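PDB 4MNK: chitinase A from Cycas revoluta, which probably hydrolyses the beta-1,4 links of chitin, as a class V chitinase of glycoside hydrolase family 18, and binds N-acetylglucosamine oligomers. Local coordinates for residues V285-A293 / Y304-K313; V82-N90 / D116-P124. One frame throughout, in Å; residues are numbered along the deposited sequence.

Interaction 1 of 2, residues V285-A293 / Y304-K313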
loop_
_atom_site.group_PDB
_atom_site.type_symbol
_atom_site.label_atom_id
_atom_site.label_comp_id
_atom_site.label_asym_id
_atom_site.label_seq_id
_atom_site.Cartn_x
_atom_site.Cartn_y
_atom_site.Cartn_z
ATOM N N VAL A 285 -10.338 11.070 -19.607
ATOM C CA VAL A 285 -11.317 11.975 -19.020
ATOM C C VAL A 285 -10.975 12.176 -17.549
ATOM O O VAL A 285 -10.697 11.212 -16.833
ATOM C CB VAL A 285 -12.757 11.413 -19.140
ATOM C CG1 VAL A 285 -13.777 12.396 -18.571
ATOM C CG2 VAL A 285 -13.093 11.083 -20.587
ATOM N N PHE A 286 -10.977 13.428 -17.102
ATOM C CA PHE A 286 -10.865 13.714 -15.682
ATOM C C PHE A 286 -12.262 13.827 -15.096
ATOM O O PHE A 286 -13.114 14.533 -15.639
ATOM C CB PHE A 286 -10.074 14.999 -15.426
ATOM C CG PHE A 286 -10.039 15.406 -13.978
ATOM C CD1 PHE A 286 -10.814 16.467 -13.523
ATOM C CD2 PHE A 286 -9.238 14.723 -13.066
ATOM C CE1 PHE A 286 -10.788 16.846 -12.187
ATOM C CE2 PHE A 286 -9.211 15.089 -11.728
ATOM C CZ PHE A 286 -9.988 16.156 -11.286
ATOM N N ASP A 287 -12.495 13.116 -13.997
ATOM C CA ASP A 287 -13.781 13.169 -13.319
ATOM C C ASP A 287 -13.684 13.987 -12.041
ATOM O O ASP A 287 -13.173 13.514 -11.022
ATOM C CB ASP A 287 -14.298 11.764 -13.009
ATOM C CG ASP A 287 -15.736 11.775 -12.549
ATOM O OD1 ASP A 287 -16.612 12.114 -13.374
ATOM O OD2 ASP A 287 -15.992 11.459 -11.370
ATOM N N THR A 288 -14.194 15.213 -12.090
ATOM C CA THR A 288 -14.088 16.110 -10.948
ATOM C C THR A 288 -14.938 15.669 -9.755
ATOM O O THR A 288 -14.582 15.930 -8.607
ATOM C CB THR A 288 -14.374 17.576 -11.341
ATOM O OG1 THR A 288 -14.017 18.433 -10.254
ATOM C CG2 THR A 288 -15.841 17.799 -11.709
ATOM N N THR A 289 -16.043 14.981 -10.041
ATOM C CA THR A 289 -16.965 14.488 -9.017
ATOM C C THR A 289 -16.264 13.552 -8.025
ATOM O O THR A 289 -16.470 13.656 -6.814
ATOM C CB THR A 289 -18.193 13.789 -9.669
ATOM O OG1 THR A 289 -18.885 14.723 -10.511
ATOM C CG2 THR A 289 -19.163 13.253 -8.616
ATOM N N THR A 290 -15.424 12.660 -8.544
ATOM C CA THR A 290 -14.731 11.672 -7.712
ATOM C C THR A 290 -13.265 12.007 -7.443
ATOM O O THR A 290 -12.649 11.410 -6.555
ATOM C CB THR A 290 -14.803 10.264 -8.332
ATOM O OG1 THR A 290 -14.295 10.302 -9.672
ATOM C CG2 THR A 290 -16.237 9.753 -8.341
ATOM N N VAL A 291 -12.728 12.972 -8.192
ATOM C CA VAL A 291 -11.290 13.287 -8.208
ATOM C C VAL A 291 -10.526 12.044 -8.675
ATOM O O VAL A 291 -9.858 11.356 -7.894
ATOM C CB VAL A 291 -10.769 13.839 -6.848
ATOM C CG1 VAL A 291 -9.330 14.309 -6.977
ATOM C CG2 VAL A 291 -11.656 14.981 -6.347
ATOM N N SER A 292 -10.668 11.756 -9.964
ATOM C CA SER A 292 -10.105 10.558 -10.569
ATOM C C SER A 292 -10.063 10.733 -12.077
ATOM O O SER A 292 -10.555 11.730 -12.609
ATOM C CB SER A 292 -10.952 9.332 -10.215
ATOM O OG SER A 292 -12.158 9.312 -10.955
ATOM N N ALA A 293 -9.476 9.759 -12.760
ATOM C CA ALA A 293 -9.441 9.754 -14.212
ATOM C C ALA A 293 -9.958 8.433 -14.745
ATOM O O ALA A 293 -9.970 7.419 -14.041
ATOM C CB ALA A 293 -8.023 9.999 -14.710
ATOM N N TYR A 304 -8.393 5.210 -12.983
ATOM C CA TYR A 304 -7.049 5.335 -12.414
ATOM C C TYR A 304 -6.818 6.746 -11.889
ATOM O O TYR A 304 -7.694 7.612 -11.986
ATOM C CB TYR A 304 -5.986 4.993 -13.473
ATOM C CG TYR A 304 -6.070 5.878 -14.699
ATOM C CD1 TYR A 304 -5.192 6.950 -14.877
ATOM C CD2 TYR A 304 -7.053 5.665 -15.668
ATOM C CE1 TYR A 304 -5.286 7.778 -15.998
ATOM C CE2 TYR A 304 -7.154 6.484 -16.785
ATOM C CZ TYR A 304 -6.272 7.535 -16.942
ATOM O OH TYR A 304 -6.393 8.332 -18.057
ATOM N N ASP A 305 -5.632 6.971 -11.332
ATOM C CA ASP A 305 -5.207 8.304 -10.939
ATOM C C ASP A 305 -4.238 8.875 -11.960
ATOM O O ASP A 305 -3.324 8.185 -12.418
ATOM C CB ASP A 305 -4.575 8.288 -9.548
ATOM C CG ASP A 305 -5.613 8.325 -8.449
ATOM O OD1 ASP A 305 -6.310 9.357 -8.329
ATOM O OD2 ASP A 305 -5.739 7.326 -7.709
ATOM N N ASN A 306 -4.452 10.134 -12.325
ATOM C CA ASN A 306 -3.556 10.814 -13.251
ATOM C C ASN A 306 -2.856 11.998 -12.595
ATOM O O ASN A 306 -2.934 12.184 -11.379
ATOM C CB ASN A 306 -4.273 11.201 -14.557
ATOM C CG ASN A 306 -5.264 12.349 -14.389
ATOM O OD1 ASN A 306 -5.465 12.883 -13.297
ATOM N ND2 ASN A 306 -5.891 12.729 -15.494
ATOM N N GLN A 307 -2.171 12.797 -13.405
ATOM C CA GLN A 307 -1.392 13.917 -12.905
ATOM C C GLN A 307 -2.243 14.880 -12.066
ATOM O O GLN A 307 -1.834 15.317 -10.987
ATOM C CB GLN A 307 -0.725 14.640 -14.081
ATOM C CG GLN A 307 0.315 13.792 -14.851
ATOM C CD GLN A 307 -0.235 13.032 -16.066
ATOM O OE1 GLN A 307 -1.312 12.425 -16.027
ATOM N NE2 GLN A 307 0.536 13.041 -17.150
ATOM N N GLN A 308 -3.443 15.179 -12.554
ATOM C CA GLN A 308 -4.356 16.079 -11.856
ATOM C C GLN A 308 -4.909 15.477 -10.562
ATOM O O GLN A 308 -4.890 16.128 -9.517
ATOM C CB GLN A 308 -5.502 16.511 -12.772
ATOM C CG GLN A 308 -6.403 17.567 -12.157
ATOM C CD GLN A 308 -7.423 18.118 -13.129
ATOM O OE1 GLN A 308 -7.569 17.629 -14.250
ATOM N NE2 GLN A 308 -8.135 19.150 -12.700
ATOM N N SER A 309 -5.397 14.240 -10.624
ATOM C CA SER A 309 -5.993 13.639 -9.432
ATOM C C SER A 309 -4.959 13.382 -8.335
ATOM O O SER A 309 -5.269 13.529 -7.157
ATOM C CB SER A 309 -6.803 12.382 -9.762
ATOM O OG SER A 309 -5.975 11.312 -10.171
ATOM N N VAL A 310 -3.729 13.029 -8.716
ATOM C CA VAL A 310 -2.665 12.829 -7.729
ATOM C C VAL A 310 -2.330 14.143 -7.015
ATOM O O VAL A 310 -2.220 14.176 -5.789
ATOM C CB VAL A 310 -1.404 12.169 -8.345
ATOM C CG1 VAL A 310 -0.217 12.238 -7.386
ATOM C CG2 VAL A 310 -1.695 10.721 -8.705
ATOM N N ALA A 311 -2.191 15.230 -7.772
ATOM C CA ALA A 311 -1.933 16.533 -7.160
ATOM C C ALA A 311 -3.045 16.900 -6.177
ATOM O O ALA A 311 -2.782 17.410 -5.091
ATOM C CB ALA A 311 -1.777 17.608 -8.216
ATOM N N LEU A 312 -4.287 16.625 -6.563
ATOM C CA LEU A 312 -5.428 16.919 -5.700
ATOM C C LEU A 312 -5.442 16.045 -4.445
ATOM O O LEU A 312 -5.726 16.535 -3.355
ATOM C CB LEU A 312 -6.740 16.806 -6.479
ATOM C CG LEU A 312 -6.970 17.909 -7.520
ATOM C CD1 LEU A 312 -8.092 17.530 -8.466
ATOM C CD2 LEU A 312 -7.243 19.267 -6.875
ATOM N N LYS A 313 -5.110 14.764 -4.598
ATOM C CA LYS A 313 -5.049 13.846 -3.453
ATOM C C LYS A 313 -3.937 14.215 -2.477
ATOM O O LYS A 313 -4.121 14.131 -1.263
ATOM C CB LYS A 313 -4.874 12.400 -3.918
ATOM C CG LYS A 313 -6.139 11.779 -4.445
ATOM C CD LYS A 313 -5.923 10.338 -4.831
ATOM C CE LYS A 313 -7.245 9.692 -5.148
ATOM N NZ LYS A 313 -7.070 8.253 -5.447
HETATM O O HOH W 1 -8.891 8.615 -7.940
#
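F286 and Q308 meet because each turns its CG opposite its own backbone N, with chi1 at 175° and -174°. These torsions carry the ring toward the helix and the glutamine chain, extended beyond CG, over the ring. The amide lies almost flat on one face, the two planes only 11° apart. Its OE1 sits 3.3 Å from F286 CG, near the rim, while Q308 CG makes a CH-pi contact over the same ring. At the far end of the ring, F286 CZ touches L312 CD1 at 3.7 Å. V291 comes in beside it, its CG1 3.6 Å from L312 CB, so L312 packs on both apolar residues.

Deeper in, the backbones form an antiparallel hydrogen-bonded pair. A293 N donates to Y304 O at 2.9 Å, and Y304 N to A293 O. The methyl of A293 lies over one face of the Y304 ring, with CB 3.8 Å from CE1. The same CB also rests against the amide of N306. The Y304 hydroxyl is tied to E284.

N306 and S309 form a capping box where the helix starts. N306 OD1 accepts from S309 N at 3.0 Å, and N306 N donates to S309 OG. That hydroxyl in turn donates to D305 OD1. K313 NZ makes a salt bridge to D305 OD2 at 2.8 Å and also bonds A206 O. A water joins K313 NZ and D305 OD1 to V291 O, 2.9 Å from the last.

V291 and S292, both opposite D287, make a G1 beta bulge in the hairpin of strands 283-287 and 292-297. The contact seats this hairpin on helix 307-319. The arrangement fits the small alpha-plus-beta insertion domain of class V chitinases, where it rejoins the TIM barrel.

Interaction 2 of 2, residues V82-N90 / D116-P124. With NAG (2-acetamido-2-deoxy-beta-D-glucopyranose), chain B.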
loop_
_atom_site.group_PDB
_atom_site.type_symbol
_atom_site.label_atom_id
_atom_site.label_comp_id
_atom_site.label_asym_id
_atom_site.label_seq_id
_atom_site.Cartn_x
_atom_site.Cartn_y
_atom_site.Cartn_z
ATOM N N VAL A 82 -1.323 -15.571 2.836
ATOM C CA VAL A 82 -0.727 -14.706 3.854
ATOM C C VAL A 82 -1.673 -14.538 5.043
ATOM O O VAL A 82 -1.258 -14.681 6.194
ATOM C CB VAL A 82 -0.325 -13.323 3.277
ATOM C CG1 VAL A 82 0.078 -12.364 4.395
ATOM C CG2 VAL A 82 0.814 -13.467 2.267
ATOM N N ARG A 83 -2.940 -14.246 4.759
ATOM C CA ARG A 83 -3.947 -14.079 5.803
ATOM C C ARG A 83 -4.057 -15.338 6.673
ATOM O O ARG A 83 -4.101 -15.247 7.901
ATOM C CB ARG A 83 -5.300 -13.716 5.186
ATOM C CG ARG A 83 -6.397 -13.396 6.194
ATOM C CD ARG A 83 -7.769 -13.487 5.548
ATOM N NE ARG A 83 -7.992 -14.807 4.959
ATOM C CZ ARG A 83 -8.903 -15.078 4.028
ATOM N NH1 ARG A 83 -9.697 -14.123 3.557
ATOM N NH2 ARG A 83 -9.015 -16.314 3.562
ATOM N N ASP A 84 -4.081 -16.504 6.028
ATOM C CA ASP A 84 -4.130 -17.791 6.730
ATOM C C ASP A 84 -2.922 -17.969 7.644
ATOM O O ASP A 84 -3.058 -18.420 8.784
ATOM C CB ASP A 84 -4.174 -18.961 5.739
ATOM C CG ASP A 84 -5.452 -18.998 4.911
ATOM O OD1 ASP A 84 -6.428 -18.294 5.241
ATOM O OD2 ASP A 84 -5.465 -19.747 3.913
ATOM N N ASN A 85 -1.744 -17.613 7.133
ATOM C CA ASN A 85 -0.508 -17.728 7.892
ATOM C C ASN A 85 -0.459 -16.799 9.103
ATOM O O ASN A 85 -0.048 -17.225 10.179
ATOM C CB ASN A 85 0.709 -17.537 6.984
ATOM C CG ASN A 85 1.006 -18.764 6.146
ATOM O OD1 ASN A 85 0.515 -19.856 6.429
ATOM N ND2 ASN A 85 1.816 -18.590 5.108
ATOM N N PHE A 86 -0.886 -15.547 8.937
ATOM C CA PHE A 86 -0.990 -14.627 10.074
ATOM C C PHE A 86 -1.958 -15.152 11.133
ATOM O O PHE A 86 -1.679 -15.076 12.329
ATOM C CB PHE A 86 -1.423 -13.227 9.633
ATOM C CG PHE A 86 -0.282 -12.290 9.336
ATOM C CD1 PHE A 86 -0.094 -11.800 8.049
ATOM C CD2 PHE A 86 0.589 -11.875 10.344
ATOM C CE1 PHE A 86 0.947 -10.921 7.766
ATOM C CE2 PHE A 86 1.635 -11.002 10.068
ATOM C CZ PHE A 86 1.812 -10.523 8.776
ATOM N N ALA A 87 -3.093 -15.692 10.691
ATOM C CA ALA A 87 -4.097 -16.219 11.614
ATOM C C ALA A 87 -3.551 -17.400 12.420
ATOM O O ALA A 87 -3.790 -17.495 13.626
ATOM C CB ALA A 87 -5.366 -16.603 10.868
ATOM N N LYS A 88 -2.804 -18.285 11.762
ATOM C CA LYS A 88 -2.159 -19.410 12.449
ATOM C C LYS A 88 -1.089 -18.917 13.418
ATOM O O LYS A 88 -1.038 -19.343 14.576
ATOM C CB LYS A 88 -1.537 -20.382 11.444
ATOM C CG LYS A 88 -2.543 -21.263 10.720
ATOM C CD LYS A 88 -1.865 -22.304 9.837
ATOM C CE LYS A 88 -1.308 -21.690 8.560
ATOM N NZ LYS A 88 -0.699 -22.712 7.664
ATOM N N LEU A 89 -0.244 -18.012 12.930
ATOM C CA LEU A 89 0.830 -17.420 13.717
ATOM C C LEU A 89 0.329 -16.772 15.001
ATOM O O LEU A 89 0.835 -17.053 16.088
ATOM C CB LEU A 89 1.562 -16.369 12.876
ATOM C CG LEU A 89 2.489 -15.388 13.596
ATOM C CD1 LEU A 89 3.667 -16.095 14.237
ATOM C CD2 LEU A 89 2.957 -14.327 12.623
ATOM N N ASN A 90 -0.665 -15.899 14.867
ATOM C CA ASN A 90 -1.031 -15.005 15.958
ATOM C C ASN A 90 -1.695 -15.708 17.142
ATOM O O ASN A 90 -1.725 -15.169 18.245
ATOM C CB ASN A 90 -1.885 -13.845 15.441
ATOM C CG ASN A 90 -1.132 -12.951 14.467
ATOM O OD1 ASN A 90 0.099 -12.960 14.420
ATOM N ND2 ASN A 90 -1.873 -12.172 13.685
ATOM N N ASP A 116 7.479 -3.613 8.146
ATOM C CA ASP A 116 6.081 -3.357 7.864
ATOM C C ASP A 116 5.330 -4.677 7.874
ATOM O O ASP A 116 5.862 -5.700 7.435
ATOM C CB ASP A 116 5.934 -2.671 6.506
ATOM C CG ASP A 116 4.486 -2.434 6.117
ATOM O OD1 ASP A 116 3.855 -1.510 6.671
ATOM O OD2 ASP A 116 3.981 -3.168 5.241
ATOM N N LEU A 117 4.102 -4.650 8.382
ATOM C CA LEU A 117 3.225 -5.815 8.338
ATOM C C LEU A 117 2.081 -5.556 7.372
ATOM O O LEU A 117 1.365 -4.563 7.511
ATOM C CB LEU A 117 2.672 -6.129 9.731
ATOM C CG LEU A 117 3.690 -6.273 10.865
ATOM C CD1 LEU A 117 2.975 -6.506 12.183
ATOM C CD2 LEU A 117 4.678 -7.396 10.586
ATOM N N ASP A 118 1.926 -6.436 6.387
ATOM C CA ASP A 118 0.806 -6.353 5.459
ATOM C C ASP A 118 -0.094 -7.569 5.649
ATOM O O ASP A 118 0.143 -8.637 5.077
ATOM C CB ASP A 118 1.301 -6.229 4.011
ATOM C CG ASP A 118 0.175 -5.947 3.024
ATOM O OD1 ASP A 118 0.465 -5.806 1.818
ATOM O OD2 ASP A 118 -1.001 -5.871 3.444
ATOM N N TYR A 119 -1.123 -7.375 6.472
ATOM C CA TYR A 119 -2.052 -8.416 6.889
ATOM C C TYR A 119 -3.463 -7.983 6.510
ATOM O O TYR A 119 -4.005 -7.028 7.071
ATOM C CB TYR A 119 -1.926 -8.613 8.404
ATOM C CG TYR A 119 -2.850 -9.630 9.056
ATOM C CD1 TYR A 119 -3.004 -9.637 10.439
ATOM C CD2 TYR A 119 -3.559 -10.579 8.310
ATOM C CE1 TYR A 119 -3.825 -10.557 11.070
ATOM C CE2 TYR A 119 -4.399 -11.503 8.935
ATOM C CZ TYR A 119 -4.522 -11.482 10.316
ATOM O OH TYR A 119 -5.337 -12.389 10.951
ATOM N N GLU A 120 -4.050 -8.691 5.551
ATOM C CA GLU A 120 -5.342 -8.305 4.998
ATOM C C GLU A 120 -6.361 -9.435 5.177
ATOM O O GLU A 120 -6.463 -10.306 4.318
ATOM C CB GLU A 120 -5.178 -7.906 3.524
ATOM C CG GLU A 120 -4.228 -6.719 3.333
ATOM C CD GLU A 120 -3.911 -6.389 1.882
ATOM O OE1 GLU A 120 -4.750 -6.638 0.993
ATOM O OE2 GLU A 120 -2.816 -5.848 1.631
ATOM N N TYR A 121 -7.128 -9.440 6.272
ATOM C CA TYR A 121 -7.158 -8.394 7.304
ATOM C C TYR A 121 -7.288 -9.042 8.685
ATOM O O TYR A 121 -7.713 -10.198 8.782
ATOM C CB TYR A 121 -8.351 -7.454 7.078
ATOM C CG TYR A 121 -8.346 -6.792 5.724
ATOM C CD1 TYR A 121 -7.675 -5.588 5.516
ATOM C CD2 TYR A 121 -8.997 -7.383 4.643
ATOM C CE1 TYR A 121 -7.660 -4.985 4.262
ATOM C CE2 TYR A 121 -8.985 -6.796 3.391
ATOM C CZ TYR A 121 -8.317 -5.601 3.207
ATOM O OH TYR A 121 -8.315 -5.024 1.961
ATOM N N PRO A 122 -6.927 -8.306 9.758
ATOM C CA PRO A 122 -7.100 -8.819 11.121
ATOM C C PRO A 122 -8.567 -8.790 11.565
ATOM O O PRO A 122 -8.955 -7.997 12.429
ATOM C CB PRO A 122 -6.237 -7.878 11.965
ATOM C CG PRO A 122 -6.197 -6.607 11.184
ATOM C CD PRO A 122 -6.205 -7.019 9.744
ATOM N N GLU A 123 -9.364 -9.662 10.954
ATOM C CA GLU A 123 -10.780 -9.807 11.266
ATOM C C GLU A 123 -11.141 -11.289 11.134
ATOM O O GLU A 123 -10.517 -12.000 10.347
ATOM C CB GLU A 123 -11.640 -8.919 10.350
ATOM C CG GLU A 123 -11.522 -9.189 8.846
ATOM C CD GLU A 123 -12.422 -10.316 8.365
ATOM O OE1 GLU A 123 -13.400 -10.650 9.069
ATOM O OE2 GLU A 123 -12.150 -10.868 7.277
ATOM N N PRO A 124 -12.146 -11.766 11.898
ATOM C CA PRO A 124 -13.012 -11.065 12.854
ATOM C C PRO A 124 -12.332 -10.740 14.194
ATOM O O PRO A 124 -11.101 -10.705 14.269
ATOM C CB PRO A 124 -14.181 -12.039 13.039
ATOM C CG PRO A 124 -13.595 -13.367 12.784
ATOM C CD PRO A 124 -12.564 -13.169 11.714
HETATM C C1 NAG B . -3.215 -4.333 -1.817
HETATM C C2 NAG B . -1.867 -4.995 -1.498
HETATM C C3 NAG B . -1.035 -5.217 -2.764
HETATM C C4 NAG B . -1.851 -5.755 -3.943
HETATM C C5 NAG B . -3.152 -4.958 -4.095
HETATM C C6 NAG B . -4.039 -5.453 -5.239
HETATM C C7 NAG B . -0.753 -2.943 -0.619
HETATM C C8 NAG B . 0.078 -2.387 0.500
HETATM N N2 NAG B . -1.078 -4.241 -0.526
HETATM O O1 NAG B . -4.036 -4.356 -0.672
HETATM O O3 NAG B . 0.046 -6.080 -2.477
HETATM O O4 NAG B . -1.069 -5.636 -5.112
HETATM O O5 NAG B . -3.870 -5.008 -2.878
HETATM O O6 NAG B . -4.437 -6.788 -5.016
HETATM O O7 NAG B . -1.094 -2.205 -1.546
HETATM O O HOH W 2 -4.796 -12.578 13.680
#
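The DxDxE signature of family 18, here D116, D118 and E120, includes Y119, whose ring packs on F86 and R83 of helix 80-90. D118 and E120 line the sugar pocket. D118 OD1 accepts from N2 of the bound NAG at 3.2 Å, and both E120 oxygens make weak contacts with its O1; in this family the glutamate generally acts as proton donor.

Y119 points the other way. Its CG is anti to the backbone N (chi1 178°), which lays the ring against F86. The two rings form an offset stack, centroids 4.6 Å apart and planes at 21°. F86 CB sits over the centre of the Y119 ring, and the backbone from Y121 to P122 covers the opposite face. R83 CG meets the ring edge, 3.9 Å from Y119 CE2. A water links Y119 OH, at 2.8 Å, to N90 ND2. F86 CE1 also touches D118 O at 3.6 Å. An alanine in place of Y119 would remove the ring, and would probably leave F86 without its stacking partner and open a gap behind the pocket acids.

The 82-90 part of the helix runs at 109° to strand segment 116-119. Strand 114-119 lies between the parallel strands 70-77 and 155-161. Helix 125-149 closes in beside Y119, with F131 edge-to-face on its ring.

In the fold
Interaction 2 comes first along the chain and closes before interaction 1 opens. Their centres are about 32 Å apart, on opposite sides of the chain's centre, and their nearest atoms are about 15 Å apart. They do not touch. Interaction 2 belongs to the TIM barrel itself, where strand 114-119 delivers two acids to the sugar pocket. The strands of interaction 1 belong to the insertion that follows strand 234-247. They connect to the barrel through the antiparallel pairing of strand 300-304 with strand 234-247, and through helix 307-319, which leads back to barrel strand 324-328. One contact thus backs the sugar-binding acids, while the other joins the added domain to the barrel wall.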